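Local structure of phosphatidylinositol-specific phospholipase C1 (3H4X) at residues A[132-135]-A[141-144]. The protein belongs to the calcium-dependent phosphoinositide phospholipase C family and folds as a single chain into a TIM barrel, a closed parallel beta-barrel flanked by helices. Residues are numbered along the deposited sequence; the frame is centred on the assembly and turned at random.
Sequences DGFN and GPAE
Asn135 and Gly141 bring their CA atoms to 5.1 Å as the chain doubles back between strand 124-130 and helix 142-153, in a beta-to-alpha loop of the TIM barrel, and no hydrogen bond joins residues 132-135 to 141-144. The pair illustrates how an aromatic side chain of such a loop packs against the N-terminal start of the helix that follows. With chi1 at -77° the Phe134 ring swings opposite its own carbonyl carbon and lies against Gly141 and Pro142. The backbone joins in, with Pro142 N over one ring face, 3.8 Å from Phe134 CD1. Glu212 from helix 209-222 touches both side chains; with His216 it also completes, around Pro142, a pocket occupied by an acetyl group, while residues 141-144 and Ala136 line a second acetyl group. The CB of Asn135 points away from residues 141-144, and its ND2 donates to Ser65 O; Phe134 O accepts hydrogen bonds from Asn66 and Lys206. The Glu144 carboxylate folds back to the N-cap residue Gly141, whose N donates to OE1 in a bond that remains doubtful. Pro142 CD sits over a ring face in a CH-pi contact, 4.0 Å from the ring centroid, and Pro142 CG lies 4.1 Å from both Phe134 CD2 and CE2.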
ATOM      1  N   ASP A 132      -2.651  -9.061 -11.925  1.00  8.81           N
ATOM      2  CA  ASP A 132      -3.001 -10.402 -12.366  1.00  9.35           C
ATOM      3  C   ASP A 132      -2.687 -11.450 -11.301  1.00  9.49           C
ATOM      4  O   ASP A 132      -2.493 -12.626 -11.614  1.00 10.33           O
ATOM      5  CB  ASP A 132      -2.274 -10.734 -13.676  1.00  9.59           C
ATOM      6  CG  ASP A 132      -0.757 -10.617 -13.556  1.00  9.99           C
ATOM      7  OD1 ASP A 132      -0.262 -10.289 -12.456  1.00 10.32           O
ATOM      8  OD2 ASP A 132      -0.049 -10.857 -14.558  1.00 10.71           O
ATOM      9  N   GLY A 133      -2.652 -11.024 -10.041  1.00  9.51           N
ATOM     10  CA  GLY A 133      -2.365 -11.926  -8.929  1.00  9.85           C
ATOM     11  C   GLY A 133      -0.920 -12.390  -8.908  1.00  9.82           C
ATOM     12  O   GLY A 133      -0.063 -11.817  -9.580  1.00 10.75           O
ATOM     13  N   PHE A 134      -0.652 -13.430  -8.126  1.00 10.25           N
ATOM     14  CA  PHE A 134       0.680 -14.007  -8.050  1.00 10.32           C
ATOM     15  C   PHE A 134       0.888 -15.078  -9.115  1.00 10.65           C
ATOM     16  O   PHE A 134      -0.050 -15.491  -9.807  1.00 11.02           O
ATOM     17  CB  PHE A 134       0.929 -14.604  -6.660  1.00 10.17           C
ATOM     18  CG  PHE A 134       1.226 -13.581  -5.599  1.00 10.15           C
ATOM     19  CD1 PHE A 134       2.453 -12.951  -5.556  1.00 10.49           C
ATOM     20  CD2 PHE A 134       0.279 -13.259  -4.637  1.00 10.87           C
ATOM     21  CE1 PHE A 134       2.733 -12.010  -4.577  1.00 11.48           C
ATOM     22  CE2 PHE A 134       0.554 -12.319  -3.658  1.00 11.75           C
ATOM     23  CZ  PHE A 134       1.779 -11.697  -3.630  1.00 11.86           C
ATOM     24  N   ASN A 135       2.131 -15.524  -9.229  1.00 10.97           N
ATOM     25  CA  ASN A 135       2.506 -16.565 -10.169  1.00 11.82           C
ATOM     26  C   ASN A 135       3.540 -17.475  -9.520  1.00 12.49           C
ATOM     27  O   ASN A 135       4.700 -17.502  -9.923  1.00 12.27           O
ATOM     28  CB  ASN A 135       3.069 -15.935 -11.443  1.00 11.87           C
ATOM     29  CG  ASN A 135       3.435 -16.959 -12.492  1.00 12.32           C
ATOM     30  OD1 ASN A 135       3.116 -18.140 -12.364  1.00 13.11           O
ATOM     31  ND2 ASN A 135       4.107 -16.508 -13.541  1.00 12.70           N
ATOM     32  N   GLY A 141       5.732 -15.966  -6.672  1.00  9.48           N
ATOM     33  CA  GLY A 141       4.717 -16.079  -5.637  1.00  9.31           C
ATOM     34  C   GLY A 141       5.083 -15.248  -4.418  1.00  8.72           C
ATOM     35  O   GLY A 141       6.062 -14.504  -4.430  1.00  8.70           O
ATOM     36  N   PRO A 142       4.292 -15.373  -3.346  1.00  8.57           N
ATOM     37  CA  PRO A 142       4.531 -14.610  -2.121  1.00  8.57           C
ATOM     38  C   PRO A 142       5.962 -14.727  -1.585  1.00  8.57           C
ATOM     39  O   PRO A 142       6.544 -13.725  -1.167  1.00  8.54           O
ATOM     40  CB  PRO A 142       3.525 -15.221  -1.144  1.00  8.63           C
ATOM     41  CG  PRO A 142       2.386 -15.643  -2.029  1.00  8.54           C
ATOM     42  CD  PRO A 142       3.037 -16.145  -3.289  1.00  8.70           C
ATOM     43  N   ALA A 143       6.530 -15.929  -1.603  1.00  8.85           N
ATOM     44  CA  ALA A 143       7.871 -16.135  -1.063  1.00  8.95           C
ATOM     45  C   ALA A 143       8.932 -15.394  -1.876  1.00  8.64           C
ATOM     46  O   ALA A 143       9.870 -14.822  -1.318  1.00  8.69           O
ATOM     47  CB  ALA A 143       8.193 -17.622  -0.983  1.00  9.57           C
ATOM     48  N   GLU A 144       8.796 -15.417  -3.197  1.00  8.51           N
ATOM     49  CA  GLU A 144       9.756 -14.736  -4.058  1.00  8.81           C
ATOM     50  C   GLU A 144       9.596 -13.217  -3.979  1.00  8.20           C
ATOM     51  O   GLU A 144      10.572 -12.477  -4.063  1.00  8.05           O
ATOM     52  CB  GLU A 144       9.639 -15.238  -5.500  1.00  9.31           C
ATOM     53  CG  GLU A 144      10.055 -16.700  -5.690  1.00 11.16           C
ATOM     54  CD  GLU A 144       8.938 -17.692  -5.404  1.00 13.41           C
ATOM     55  OE1 GLU A 144       7.776 -17.275  -5.232  1.00 13.39           O
ATOM     56  OE2 GLU A 144       9.224 -18.908  -5.362  1.00 16.68           O
TER